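Local coordinates for protein 336aa long hypothetical dTDP-glucose 4,6-dehydratase (Pyrococcus horikoshii, PDB 2HUN) that binds NAD(+) in a Rossmann-type domain and probably catalyses the dehydration of dTDP-glucose as a dTDP-glucose 4,6-dehydratase, at residues I33-L38 against E67-L72; V79-A84 against V120-V125; G10-I15 against A45-L50. One frame throughout, in Å; residues are numbered along the deposited sequence.

Interaction 1: I33-L38 against E67-L72; sequences INIDKL and ELVKEL. With NAD (nicotinamide-adenine-dinucleotide), chain C.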
loop_
_atom_site.group_PDB
_atom_site.type_symbol
_atom_site.label_atom_id
_atom_site.label_comp_id
_atom_site.label_asym_id
_atom_site.label_seq_id
_atom_site.Cartn_x
_atom_site.Cartn_y
_atom_site.Cartn_z
ATOM N N ILE A 33 5.995 12.571 -24.324
ATOM C CA ILE A 33 6.442 11.256 -24.724
ATOM C C ILE A 33 5.439 10.362 -24.025
ATOM O O ILE A 33 5.345 10.377 -22.798
ATOM C CB ILE A 33 7.834 10.903 -24.197
ATOM C CG1 ILE A 33 8.891 11.787 -24.854
ATOM C CG2 ILE A 33 8.110 9.432 -24.464
ATOM C CD1 ILE A 33 10.283 11.582 -24.285
ATOM N N ASN A 34 4.682 9.604 -24.805
ATOM C CA ASN A 34 3.672 8.710 -24.269
ATOM C C ASN A 34 4.148 7.267 -24.293
ATOM O O ASN A 34 4.405 6.709 -25.357
ATOM C CB ASN A 34 2.368 8.873 -25.079
ATOM C CG ASN A 34 1.360 7.770 -24.814
ATOM O OD1 ASN A 34 1.409 7.100 -23.789
ATOM N ND2 ASN A 34 0.418 7.594 -25.741
ATOM N N ILE A 35 4.289 6.669 -23.115
ATOM C CA ILE A 35 4.707 5.281 -23.040
ATOM C C ILE A 35 3.469 4.495 -22.643
ATOM O O ILE A 35 2.852 4.754 -21.612
ATOM C CB ILE A 35 5.858 5.069 -22.017
ATOM C CG1 ILE A 35 6.222 3.586 -21.954
ATOM C CG2 ILE A 35 5.463 5.602 -20.645
ATOM C CD1 ILE A 35 7.438 3.280 -21.103
ATOM N N ASP A 36 3.084 3.565 -23.505
ATOM C CA ASP A 36 1.909 2.754 -23.278
ATOM C C ASP A 36 2.222 1.411 -23.878
ATOM O O ASP A 36 2.815 1.293 -24.941
ATOM C CB ASP A 36 0.686 3.368 -23.961
ATOM C CG ASP A 36 -0.630 2.860 -23.383
ATOM O OD1 ASP A 36 -0.948 1.669 -23.548
ATOM O OD2 ASP A 36 -1.349 3.669 -22.755
ATOM N N LYS A 37 1.785 0.401 -23.166
ATOM C CA LYS A 37 2.013 -0.966 -23.509
ATOM C C LYS A 37 0.987 -1.502 -24.530
ATOM O O LYS A 37 1.161 -2.576 -25.119
ATOM C CB LYS A 37 1.991 -1.708 -22.177
ATOM C CG LYS A 37 0.620 -1.909 -21.515
ATOM C CD LYS A 37 0.712 -2.879 -20.303
ATOM C CE LYS A 37 -0.660 -3.450 -19.919
ATOM N NZ LYS A 37 -0.637 -4.343 -18.719
ATOM N N LEU A 38 -0.064 -0.713 -24.741
ATOM C CA LEU A 38 -1.156 -1.043 -25.655
ATOM C C LEU A 38 -1.888 -2.302 -25.218
ATOM O O LEU A 38 -2.074 -3.236 -25.999
ATOM C CB LEU A 38 -0.644 -1.204 -27.092
ATOM C CG LEU A 38 -0.022 0.038 -27.748
ATOM C CD1 LEU A 38 0.217 -0.237 -29.234
ATOM C CD2 LEU A 38 -0.949 1.249 -27.576
ATOM N N GLU A 67 15.044 -0.884 -18.108
ATOM C CA GLU A 67 15.961 -0.442 -19.157
ATOM C C GLU A 67 15.348 0.554 -20.133
ATOM O O GLU A 67 15.994 1.517 -20.537
ATOM C CB GLU A 67 16.509 -1.649 -19.929
ATOM C CG GLU A 67 17.406 -2.541 -19.088
ATOM C CD GLU A 67 18.555 -1.769 -18.458
ATOM O OE1 GLU A 67 19.279 -1.077 -19.204
ATOM O OE2 GLU A 67 18.737 -1.853 -17.221
ATOM N N LEU A 68 14.099 0.323 -20.518
ATOM C CA LEU A 68 13.432 1.226 -21.439
ATOM C C LEU A 68 12.984 2.496 -20.717
ATOM O O LEU A 68 13.218 3.611 -21.185
ATOM C CB LEU A 68 12.212 0.539 -22.058
ATOM C CG LEU A 68 11.382 1.368 -23.042
ATOM C CD1 LEU A 68 12.118 1.484 -24.377
ATOM C CD2 LEU A 68 10.033 0.701 -23.240
ATOM N N VAL A 69 12.345 2.319 -19.567
ATOM C CA VAL A 69 11.830 3.449 -18.801
ATOM C C VAL A 69 12.880 4.444 -18.308
ATOM O O VAL A 69 12.661 5.654 -18.369
ATOM C CB VAL A 69 10.997 2.948 -17.595
ATOM C CG1 VAL A 69 10.560 4.119 -16.732
ATOM C CG2 VAL A 69 9.782 2.192 -18.095
ATOM N N LYS A 70 14.018 3.947 -17.831
ATOM C CA LYS A 70 15.062 4.836 -17.325
ATOM C C LYS A 70 15.506 5.837 -18.385
ATOM O O LYS A 70 15.753 7.006 -18.085
ATOM C CB LYS A 70 16.269 4.027 -16.821
ATOM C CG LYS A 70 17.164 3.434 -17.906
ATOM C CD LYS A 70 18.228 2.537 -17.292
ATOM C CE LYS A 70 19.218 2.006 -18.321
ATOM N NZ LYS A 70 20.115 3.071 -18.844
ATOM N N GLU A 71 15.591 5.383 -19.631
ATOM C CA GLU A 71 16.017 6.249 -20.730
ATOM C C GLU A 71 15.031 7.394 -20.943
ATOM O O GLU A 71 15.423 8.523 -21.246
ATOM C CB GLU A 71 16.146 5.428 -22.011
ATOM C CG GLU A 71 16.964 4.158 -21.831
ATOM C CD GLU A 71 18.463 4.403 -21.808
ATOM O OE1 GLU A 71 18.904 5.452 -21.294
ATOM O OE2 GLU A 71 19.206 3.526 -22.300
ATOM N N LEU A 72 13.746 7.107 -20.771
ATOM C CA LEU A 72 12.728 8.132 -20.951
ATOM C C LEU A 72 12.715 9.111 -19.775
ATOM O O LEU A 72 12.627 10.325 -19.965
ATOM C CB LEU A 72 11.349 7.483 -21.114
ATOM C CG LEU A 72 11.207 6.460 -22.249
ATOM C CD1 LEU A 72 9.765 5.951 -22.298
ATOM C CD2 LEU A 72 11.608 7.098 -23.585
HETATM P PA NAD C . -7.549 2.811 -19.179
HETATM O O1A NAD C . -7.764 1.390 -18.865
HETATM O O2A NAD C . -8.431 3.485 -20.174
HETATM O O5B NAD C . -6.043 2.955 -19.711
HETATM C C5B NAD C . -4.897 2.490 -18.982
HETATM C C4B NAD C . -3.725 2.726 -19.944
HETATM O O4B NAD C . -2.482 2.350 -19.320
HETATM C C3B NAD C . -3.866 1.858 -21.227
HETATM O O3B NAD C . -3.595 2.647 -22.397
HETATM C C2B NAD C . -2.882 0.702 -20.973
HETATM O O2B NAD C . -2.348 0.055 -22.128
HETATM C C1B NAD C . -1.811 1.379 -20.116
HETATM N N9A NAD C . -1.077 0.455 -19.223
HETATM C C8A NAD C . -1.577 -0.408 -18.319
HETATM N N7A NAD C . -0.574 -1.051 -17.723
HETATM C C5A NAD C . 0.572 -0.611 -18.234
HETATM C C6A NAD C . 1.947 -0.907 -18.018
HETATM N N6A NAD C . 2.368 -1.808 -17.141
HETATM N N1A NAD C . 2.890 -0.193 -18.794
HETATM C C2A NAD C . 2.466 0.759 -19.734
HETATM N N3A NAD C . 1.171 1.035 -19.937
HETATM C C4A NAD C . 0.252 0.361 -19.198
HETATM O O3 NAD C . -7.849 3.552 -17.806
HETATM P PN NAD C . -7.909 5.051 -17.300
HETATM O O1N NAD C . -9.312 5.153 -16.804
HETATM O O2N NAD C . -7.554 6.014 -18.363
HETATM O O5D NAD C . -6.969 5.081 -15.985
HETATM C C5D NAD C . -5.854 5.961 -15.815
HETATM C C4D NAD C . -5.486 6.018 -14.310
HETATM O O4D NAD C . -6.487 6.735 -13.568
HETATM C C3D NAD C . -5.339 4.625 -13.685
HETATM O O3D NAD C . -4.162 4.627 -12.836
HETATM C C2D NAD C . -6.650 4.458 -12.865
HETATM O O2D NAD C . -6.418 3.608 -11.738
HETATM C C1D NAD C . -6.966 5.899 -12.497
HETATM N N1N NAD C . -8.397 6.187 -12.271
HETATM C C2N NAD C . -9.369 6.142 -13.327
HETATM C C3N NAD C . -10.709 6.443 -13.029
HETATM C C7N NAD C . -11.806 6.426 -14.118
HETATM O O7N NAD C . -12.928 6.869 -13.839
HETATM N N7N NAD C . -11.522 5.957 -15.327
HETATM C C4N NAD C . -11.088 6.782 -11.705
HETATM C C5N NAD C . -10.120 6.818 -10.680
HETATM C C6N NAD C . -8.772 6.525 -10.948
#
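I35 and L72 meet methyl to methyl where the end of strand 31-36 runs nearly antiparallel to helix 66-74, the two short axes 10.9 Å apart. Followed outward, the I35 side chain shows how the gap is filled. Its CB already lies 4.0 Å from L72 CD1. CG1 stands anti to the backbone N (chi1 178°) and chi2 is also extended, which carries CD1 straight out toward the helix. There CD1 reaches L72 CD1 at 3.7 Å, V69 CG2 at 4.0 Å and, a little farther off, L68 CD2. The V69 side chain crosses that of I35 at about a right angle, while L72 comes at a slant. Two residues back along the strand, on the same side, I33 CG2 approaches the other methyl of L72, CD2, at 4.3 Å. Beta-branched isoleucine suits the extended strand and gamma-branched leucine the helix; both are wholly apolar, as a buried layer between helix and sheet requires. L7 of the neighbouring strand 5-9 touches I33, I35 and L72 as well.

Beyond I35 the strand ends in polar work. D36 OD1 accepts the amide of L38, forming an Asx turn, and takes O2B of the NAD at 2.6 Å; OD2 receives O3B and also the amide of M12. K37 runs its extended chain along the adenine, its CB 3.5 Å from C2A, while its NZ is paired with E85 and S101. An acidic residue at the end of the second strand, gripping both adenosine ribose hydroxyls, is the hallmark of an NAD-binding Rossmann fold.

Interaction 2: V79-A84 against V120-V125; sequences VVHLAA and VRFVHV. With NAD (nicotinamide-adenine-dinucleotide), chain C.
V79 and H81 join V123 through the backbone, and these bonds form the first shell of the contact. V79 N donates to R121 O at 2.7 Å, V79 O accepts from V123 N, and H81 N donates to V123 O in a nearly straight bond of 2.9 Å. The last of the series, V125 N to H81 O, is longer at 3.2 Å and its donor is tilted 24° from the carbonyl plane, just where the strand containing H81 gives way to a loop.

Side chains divide between the two faces. On one, V79 CG1 meets F122 CD1 at 3.7 Å and H81 CB lies 3.6 Å from F122 CE1. H81 and H124 are partners in the parallel register, and both hold CG anti to the backbone N (chi1 -168° and -180°), which sends their rings the same way, rim to rim; H124 ND1 sits in the plane of the H81 ring at its edge, 3.4 Å from H81 CD2. V80 and V123 point to the other face, beta-branched valines suiting the extended backbone. Beyond the end of strand 78-81, V125 CG2 packs against L82 CD2 at 3.8 Å.

Farther out, the imidazoles are fixed by hydroxyls: T9 and T106 bond to the two nitrogens of H81, and S158 to NE2 of H124. Helices 96-116 and 150-168 cover the face of H81, F122 and H124, whereas helix 220-233 packs on V80, V123 and V125. L82 O accepts the nicotinamide ribose hydroxyl O3D at 3.1 Å. Strands 78-81 and 121-127 with the helices between them form a beta-alpha-beta crossover, and a cofactor at the C-terminal ends of such strands is characteristic of Rossmann-type domains.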
loop_
_atom_site.group_PDB
_atom_site.type_symbol
_atom_site.label_atom_id
_atom_site.label_comp_id
_atom_site.label_asym_id
_atom_site.label_seq_id
_atom_site.Cartn_x
_atom_site.Cartn_y
_atom_site.Cartn_z
ATOM N N VAL A 79 6.772 13.817 -14.967
ATOM C CA VAL A 79 6.227 12.496 -15.229
ATOM C C VAL A 79 4.812 12.400 -14.665
ATOM O O VAL A 79 4.606 12.592 -13.469
ATOM C CB VAL A 79 7.085 11.396 -14.575
ATOM C CG1 VAL A 79 6.445 10.036 -14.806
ATOM C CG2 VAL A 79 8.502 11.420 -15.148
ATOM N N VAL A 80 3.844 12.119 -15.532
ATOM C CA VAL A 80 2.453 11.970 -15.117
ATOM C C VAL A 80 2.133 10.493 -15.326
ATOM O O VAL A 80 2.011 10.032 -16.459
ATOM C CB VAL A 80 1.522 12.855 -15.962
ATOM C CG1 VAL A 80 0.070 12.614 -15.572
ATOM C CG2 VAL A 80 1.881 14.329 -15.752
ATOM N N HIS A 81 2.003 9.765 -14.218
ATOM C CA HIS A 81 1.801 8.299 -14.160
ATOM C C HIS A 81 0.316 7.845 -14.208
ATOM O O HIS A 81 -0.350 7.708 -13.190
ATOM C CB HIS A 81 2.463 7.779 -12.883
ATOM C CG HIS A 81 2.543 6.275 -12.932
ATOM N ND1 HIS A 81 2.868 5.581 -14.050
ATOM C CD2 HIS A 81 2.325 5.364 -11.892
ATOM C CE1 HIS A 81 2.849 4.283 -13.690
ATOM N NE2 HIS A 81 2.527 4.124 -12.404
ATOM N N LEU A 82 -0.222 7.536 -15.384
ATOM C CA LEU A 82 -1.597 7.058 -15.490
ATOM C C LEU A 82 -1.685 5.559 -15.761
ATOM O O LEU A 82 -2.731 4.949 -15.546
ATOM C CB LEU A 82 -2.330 7.820 -16.592
ATOM C CG LEU A 82 -2.544 9.301 -16.279
ATOM C CD1 LEU A 82 -2.153 10.152 -17.481
ATOM C CD2 LEU A 82 -3.987 9.531 -15.895
ATOM N N ALA A 83 -0.587 4.963 -16.219
ATOM C CA ALA A 83 -0.560 3.541 -16.533
ATOM C C ALA A 83 -0.953 2.617 -15.378
ATOM O O ALA A 83 -0.387 2.686 -14.281
ATOM C CB ALA A 83 0.819 3.154 -17.056
ATOM N N ALA A 84 -1.909 1.733 -15.645
ATOM C CA ALA A 84 -2.382 0.786 -14.642
ATOM C C ALA A 84 -3.411 -0.164 -15.236
ATOM O O ALA A 84 -3.991 0.120 -16.282
ATOM C CB ALA A 84 -3.016 1.542 -13.464
ATOM N N VAL A 120 13.109 15.311 -11.156
ATOM C CA VAL A 120 11.950 15.302 -12.047
ATOM C C VAL A 120 10.657 15.459 -11.241
ATOM O O VAL A 120 10.539 14.926 -10.139
ATOM C CB VAL A 120 11.884 13.982 -12.866
ATOM C CG1 VAL A 120 11.435 12.832 -11.981
ATOM C CG2 VAL A 120 10.951 14.147 -14.056
ATOM N N ARG A 121 9.699 16.206 -11.781
ATOM C CA ARG A 121 8.420 16.405 -11.103
ATOM C C ARG A 121 7.543 15.196 -11.418
ATOM O O ARG A 121 7.227 14.941 -12.575
ATOM C CB ARG A 121 7.757 17.693 -11.592
ATOM C CG ARG A 121 6.346 17.934 -11.049
ATOM C CD ARG A 121 6.300 17.938 -9.527
ATOM N NE ARG A 121 4.941 18.169 -9.045
ATOM C CZ ARG A 121 4.490 17.784 -7.855
ATOM N NH1 ARG A 121 5.291 17.144 -7.015
ATOM N NH2 ARG A 121 3.235 18.043 -7.505
ATOM N N PHE A 122 7.147 14.464 -10.382
ATOM C CA PHE A 122 6.349 13.253 -10.546
ATOM C C PHE A 122 4.942 13.308 -9.945
ATOM O O PHE A 122 4.771 13.659 -8.783
ATOM C CB PHE A 122 7.131 12.087 -9.931
ATOM C CG PHE A 122 6.401 10.776 -9.934
ATOM C CD1 PHE A 122 5.987 10.183 -11.124
ATOM C CD2 PHE A 122 6.188 10.100 -8.744
ATOM C CE1 PHE A 122 5.376 8.925 -11.118
ATOM C CE2 PHE A 122 5.585 8.853 -8.726
ATOM C CZ PHE A 122 5.176 8.259 -9.914
ATOM N N VAL A 123 3.942 12.970 -10.753
ATOM C CA VAL A 123 2.561 12.934 -10.291
ATOM C C VAL A 123 2.046 11.508 -10.470
ATOM O O VAL A 123 1.994 10.996 -11.586
ATOM C CB VAL A 123 1.651 13.893 -11.085
ATOM C CG1 VAL A 123 0.193 13.638 -10.717
ATOM C CG2 VAL A 123 2.023 15.345 -10.778
ATOM N N HIS A 124 1.686 10.876 -9.358
ATOM C CA HIS A 124 1.167 9.507 -9.337
ATOM C C HIS A 124 -0.358 9.588 -9.294
ATOM O O HIS A 124 -0.929 10.123 -8.331
ATOM C CB HIS A 124 1.689 8.791 -8.082
ATOM C CG HIS A 124 1.235 7.371 -7.943
ATOM N ND1 HIS A 124 1.697 6.357 -8.752
ATOM C CD2 HIS A 124 0.397 6.790 -7.054
ATOM C CE1 HIS A 124 1.169 5.211 -8.364
ATOM N NE2 HIS A 124 0.376 5.446 -7.334
ATOM N N VAL A 125 -1.011 9.068 -10.336
ATOM C CA VAL A 125 -2.471 9.078 -10.420
ATOM C C VAL A 125 -3.065 7.818 -9.768
ATOM O O VAL A 125 -2.706 6.684 -10.109
ATOM C CB VAL A 125 -2.947 9.178 -11.894
ATOM C CG1 VAL A 125 -4.476 9.288 -11.947
ATOM C CG2 VAL A 125 -2.327 10.402 -12.552
HETATM P PA NAD C . -7.549 2.811 -19.179
HETATM O O1A NAD C . -7.764 1.390 -18.865
HETATM O O2A NAD C . -8.431 3.485 -20.174
HETATM O O5B NAD C . -6.043 2.955 -19.711
HETATM C C5B NAD C . -4.897 2.490 -18.982
HETATM C C4B NAD C . -3.725 2.726 -19.944
HETATM O O4B NAD C . -2.482 2.350 -19.320
HETATM C C3B NAD C . -3.866 1.858 -21.227
HETATM O O3B NAD C . -3.595 2.647 -22.397
HETATM C C2B NAD C . -2.882 0.702 -20.973
HETATM O O2B NAD C . -2.348 0.055 -22.128
HETATM C C1B NAD C . -1.811 1.379 -20.116
HETATM N N9A NAD C . -1.077 0.455 -19.223
HETATM C C8A NAD C . -1.577 -0.408 -18.319
HETATM N N7A NAD C . -0.574 -1.051 -17.723
HETATM C C5A NAD C . 0.572 -0.611 -18.234
HETATM C C6A NAD C . 1.947 -0.907 -18.018
HETATM N N6A NAD C . 2.368 -1.808 -17.141
HETATM N N1A NAD C . 2.890 -0.193 -18.794
HETATM C C2A NAD C . 2.466 0.759 -19.734
HETATM N N3A NAD C . 1.171 1.035 -19.937
HETATM C C4A NAD C . 0.252 0.361 -19.198
HETATM O O3 NAD C . -7.849 3.552 -17.806
HETATM P PN NAD C . -7.909 5.051 -17.300
HETATM O O1N NAD C . -9.312 5.153 -16.804
HETATM O O2N NAD C . -7.554 6.014 -18.363
HETATM O O5D NAD C . -6.969 5.081 -15.985
HETATM C C5D NAD C . -5.854 5.961 -15.815
HETATM C C4D NAD C . -5.486 6.018 -14.310
HETATM O O4D NAD C . -6.487 6.735 -13.568
HETATM C C3D NAD C . -5.339 4.625 -13.685
HETATM O O3D NAD C . -4.162 4.627 -12.836
HETATM C C2D NAD C . -6.650 4.458 -12.865
HETATM O O2D NAD C . -6.418 3.608 -11.738
HETATM C C1D NAD C . -6.966 5.899 -12.497
HETATM N N1N NAD C . -8.397 6.187 -12.271
HETATM C C2N NAD C . -9.369 6.142 -13.327
HETATM C C3N NAD C . -10.709 6.443 -13.029
HETATM C C7N NAD C . -11.806 6.426 -14.118
HETATM O O7N NAD C . -12.928 6.869 -13.839
HETATM N N7N NAD C . -11.522 5.957 -15.327
HETATM C C4N NAD C . -11.088 6.782 -11.705
HETATM C C5N NAD C . -10.120 6.818 -10.680
HETATM C C6N NAD C . -8.772 6.525 -10.948
#

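Interaction 3: G10-I15 against A45-L50; sequences GGMGFI and ANLKDL. With NAD (nicotinamide-adenine-dinucleotide), chain C.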
loop_
_atom_site.group_PDB
_atom_site.type_symbol
_atom_site.label_atom_id
_atom_site.label_comp_id
_atom_site.label_asym_id
_atom_site.label_seq_id
_atom_site.Cartn_x
_atom_site.Cartn_y
_atom_site.Cartn_z
ATOM N N GLY A 10 0.638 5.399 -19.780
ATOM C CA GLY A 10 -0.750 5.038 -20.007
ATOM C C GLY A 10 -1.471 6.103 -20.810
ATOM O O GLY A 10 -2.685 6.268 -20.696
ATOM N N GLY A 11 -0.718 6.821 -21.637
ATOM C CA GLY A 11 -1.294 7.884 -22.439
ATOM C C GLY A 11 -2.267 7.471 -23.528
ATOM O O GLY A 11 -3.035 8.303 -24.007
ATOM N N MET A 12 -2.248 6.201 -23.926
ATOM C CA MET A 12 -3.153 5.732 -24.972
ATOM C C MET A 12 -4.507 5.322 -24.396
ATOM O O MET A 12 -5.362 4.791 -25.114
ATOM C CB MET A 12 -2.538 4.547 -25.725
ATOM C CG MET A 12 -2.912 4.522 -27.200
ATOM S SD MET A 12 -2.212 5.945 -28.083
ATOM C CE MET A 12 -0.619 5.217 -28.608
ATOM N N GLY A 13 -4.694 5.570 -23.102
ATOM C CA GLY A 13 -5.946 5.227 -22.450
ATOM C C GLY A 13 -6.926 6.386 -22.386
ATOM O O GLY A 13 -6.676 7.462 -22.934
ATOM N N PHE A 14 -8.038 6.169 -21.696
ATOM C CA PHE A 14 -9.096 7.173 -21.561
ATOM C C PHE A 14 -8.627 8.525 -21.025
ATOM O O PHE A 14 -8.641 9.532 -21.740
ATOM C CB PHE A 14 -10.211 6.593 -20.676
ATOM C CG PHE A 14 -11.252 7.595 -20.230
ATOM C CD1 PHE A 14 -11.679 8.617 -21.065
ATOM C CD2 PHE A 14 -11.850 7.470 -18.979
ATOM C CE1 PHE A 14 -12.690 9.503 -20.664
ATOM C CE2 PHE A 14 -12.863 8.350 -18.571
ATOM C CZ PHE A 14 -13.280 9.367 -19.420
ATOM N N ILE A 15 -8.208 8.554 -19.768
ATOM C CA ILE A 15 -7.768 9.801 -19.149
ATOM C C ILE A 15 -6.429 10.278 -19.701
ATOM O O ILE A 15 -6.222 11.478 -19.882
ATOM C CB ILE A 15 -7.671 9.645 -17.613
ATOM C CG1 ILE A 15 -9.034 9.212 -17.062
ATOM C CG2 ILE A 15 -7.237 10.964 -16.973
ATOM C CD1 ILE A 15 -9.033 8.878 -15.578
ATOM N N ALA A 45 -6.479 5.000 -31.620
ATOM C CA ALA A 45 -7.367 5.945 -32.284
ATOM C C ALA A 45 -7.563 7.204 -31.444
ATOM O O ALA A 45 -7.864 8.273 -31.974
ATOM C CB ALA A 45 -8.717 5.282 -32.573
ATOM N N ASN A 46 -7.388 7.070 -30.133
ATOM C CA ASN A 46 -7.538 8.195 -29.217
ATOM C C ASN A 46 -6.627 9.358 -29.588
ATOM O O ASN A 46 -7.010 10.516 -29.446
ATOM C CB ASN A 46 -7.199 7.773 -27.785
ATOM C CG ASN A 46 -8.195 6.806 -27.203
ATOM O OD1 ASN A 46 -9.148 6.404 -27.863
ATOM N ND2 ASN A 46 -7.975 6.419 -25.949
ATOM N N LEU A 47 -5.425 9.049 -30.065
ATOM C CA LEU A 47 -4.455 10.088 -30.400
ATOM C C LEU A 47 -3.929 10.068 -31.835
ATOM O O LEU A 47 -2.878 10.652 -32.110
ATOM C CB LEU A 47 -3.256 9.990 -29.446
ATOM C CG LEU A 47 -3.526 10.171 -27.948
ATOM C CD1 LEU A 47 -2.281 9.840 -27.146
ATOM C CD2 LEU A 47 -3.970 11.599 -27.690
ATOM N N LYS A 48 -4.643 9.425 -32.753
ATOM C CA LYS A 48 -4.152 9.348 -34.123
ATOM C C LYS A 48 -3.912 10.689 -34.804
ATOM O O LYS A 48 -2.995 10.809 -35.609
ATOM C CB LYS A 48 -5.068 8.477 -34.989
ATOM C CG LYS A 48 -6.398 9.084 -35.379
ATOM C CD LYS A 48 -7.111 8.129 -36.328
ATOM C CE LYS A 48 -8.439 8.678 -36.824
ATOM N NZ LYS A 48 -9.122 7.685 -37.700
ATOM N N ASP A 49 -4.704 11.705 -34.478
ATOM C CA ASP A 49 -4.513 13.003 -35.113
ATOM C C ASP A 49 -3.350 13.811 -34.538
ATOM O O ASP A 49 -3.020 14.880 -35.054
ATOM C CB ASP A 49 -5.802 13.829 -35.049
ATOM C CG ASP A 49 -6.258 14.084 -33.637
ATOM O OD1 ASP A 49 -6.608 13.107 -32.942
ATOM O OD2 ASP A 49 -6.267 15.262 -33.224
ATOM N N LEU A 50 -2.729 13.307 -33.475
ATOM C CA LEU A 50 -1.587 13.988 -32.869
ATOM C C LEU A 50 -0.327 13.176 -33.133
ATOM O O LEU A 50 0.787 13.662 -32.943
ATOM C CB LEU A 50 -1.774 14.145 -31.355
ATOM C CG LEU A 50 -2.870 15.083 -30.846
ATOM C CD1 LEU A 50 -2.805 15.164 -29.324
ATOM C CD2 LEU A 50 -2.689 16.466 -31.454
HETATM P PA NAD C . -7.549 2.811 -19.179
HETATM O O1A NAD C . -7.764 1.390 -18.865
HETATM O O2A NAD C . -8.431 3.485 -20.174
HETATM O O5B NAD C . -6.043 2.955 -19.711
HETATM C C5B NAD C . -4.897 2.490 -18.982
HETATM C C4B NAD C . -3.725 2.726 -19.944
HETATM O O4B NAD C . -2.482 2.350 -19.320
HETATM C C3B NAD C . -3.866 1.858 -21.227
HETATM O O3B NAD C . -3.595 2.647 -22.397
HETATM C C2B NAD C . -2.882 0.702 -20.973
HETATM O O2B NAD C . -2.348 0.055 -22.128
HETATM C C1B NAD C . -1.811 1.379 -20.116
HETATM N N9A NAD C . -1.077 0.455 -19.223
HETATM C C8A NAD C . -1.577 -0.408 -18.319
HETATM N N7A NAD C . -0.574 -1.051 -17.723
HETATM C C5A NAD C . 0.572 -0.611 -18.234
HETATM C C6A NAD C . 1.947 -0.907 -18.018
HETATM N N6A NAD C . 2.368 -1.808 -17.141
HETATM N N1A NAD C . 2.890 -0.193 -18.794
HETATM C C2A NAD C . 2.466 0.759 -19.734
HETATM N N3A NAD C . 1.171 1.035 -19.937
HETATM C C4A NAD C . 0.252 0.361 -19.198
HETATM O O3 NAD C . -7.849 3.552 -17.806
HETATM P PN NAD C . -7.909 5.051 -17.300
HETATM O O1N NAD C . -9.312 5.153 -16.804
HETATM O O2N NAD C . -7.554 6.014 -18.363
HETATM O O5D NAD C . -6.969 5.081 -15.985
HETATM C C5D NAD C . -5.854 5.961 -15.815
HETATM C C4D NAD C . -5.486 6.018 -14.310
HETATM O O4D NAD C . -6.487 6.735 -13.568
HETATM C C3D NAD C . -5.339 4.625 -13.685
HETATM O O3D NAD C . -4.162 4.627 -12.836
HETATM C C2D NAD C . -6.650 4.458 -12.865
HETATM O O2D NAD C . -6.418 3.608 -11.738
HETATM C C1D NAD C . -6.966 5.899 -12.497
HETATM N N1N NAD C . -8.397 6.187 -12.271
HETATM C C2N NAD C . -9.369 6.142 -13.327
HETATM C C3N NAD C . -10.709 6.443 -13.029
HETATM C C7N NAD C . -11.806 6.426 -14.118
HETATM O O7N NAD C . -12.928 6.869 -13.839
HETATM N N7N NAD C . -11.522 5.957 -15.327
HETATM C C4N NAD C . -11.088 6.782 -11.705
HETATM C C5N NAD C . -10.120 6.818 -10.680
HETATM C C6N NAD C . -8.772 6.525 -10.948
#
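N46 and L47 both turn CG anti to their own carbonyl carbon (chi1 -68° and -61°), which directs the amide and the isobutyl group at the glycine-rich turn G10-G13. M12, its chain bent at chi2 and chi3, brings SD to 4.0 Å from L47 CD1. The same methyl lies 3.6 Å from G11 O. N46 ND2 gives a weak hydrogen bond to G13 O at 3.4 Å, and its OD1 is held by W317 NE1. An asparagine suits this place because one planar amide can serve a carbonyl on one atom and an indole N-H on the other.

On the cofactor side, G10 and G13 lack the CB that would collide with the NAD, and the positive phi of G10 also favours glycine. At the start of helix 14-26, F14 N donates to NAD O2A in an almost straight bond of 3.1 Å. The next amide, I15 N, donates to NAD O2N at 3.0 Å. I15 CD1 extends to C2N of the nicotinamide, 3.6 Å away. An alanine at I15 would keep the backbone N-H bond to O2N but is likely to deprive the nicotinamide ring of this hydrocarbon neighbour and open a gap beside L82. The two phosphates are thus met by backbone N-H groups at a helix N-terminus, whose dipole probably adds to the stabilisation of the negative pyrophosphate.

In the fold
All three contacts are buried and belong to one NAD-binding domain, but their chemistry changes with place. Interaction 2 is strand against strand within the parallel part of the main sheet, held by backbone hydrogen bonds; interaction 1 packs a helix on the same sheet by hydrocarbon alone; interaction 3 sets a loop against the glycine-rich turn through a weak hydrogen bond from a side-chain amide and a few apolar atoms, with its outer residues K48 and D49 exposed. They converge on the cofactor: the turn of interaction 3 probably hydrogen-bonds to strand 31-36 of interaction 1, as between I35 and G10, and it packs on interaction 2 where L82 touches I15.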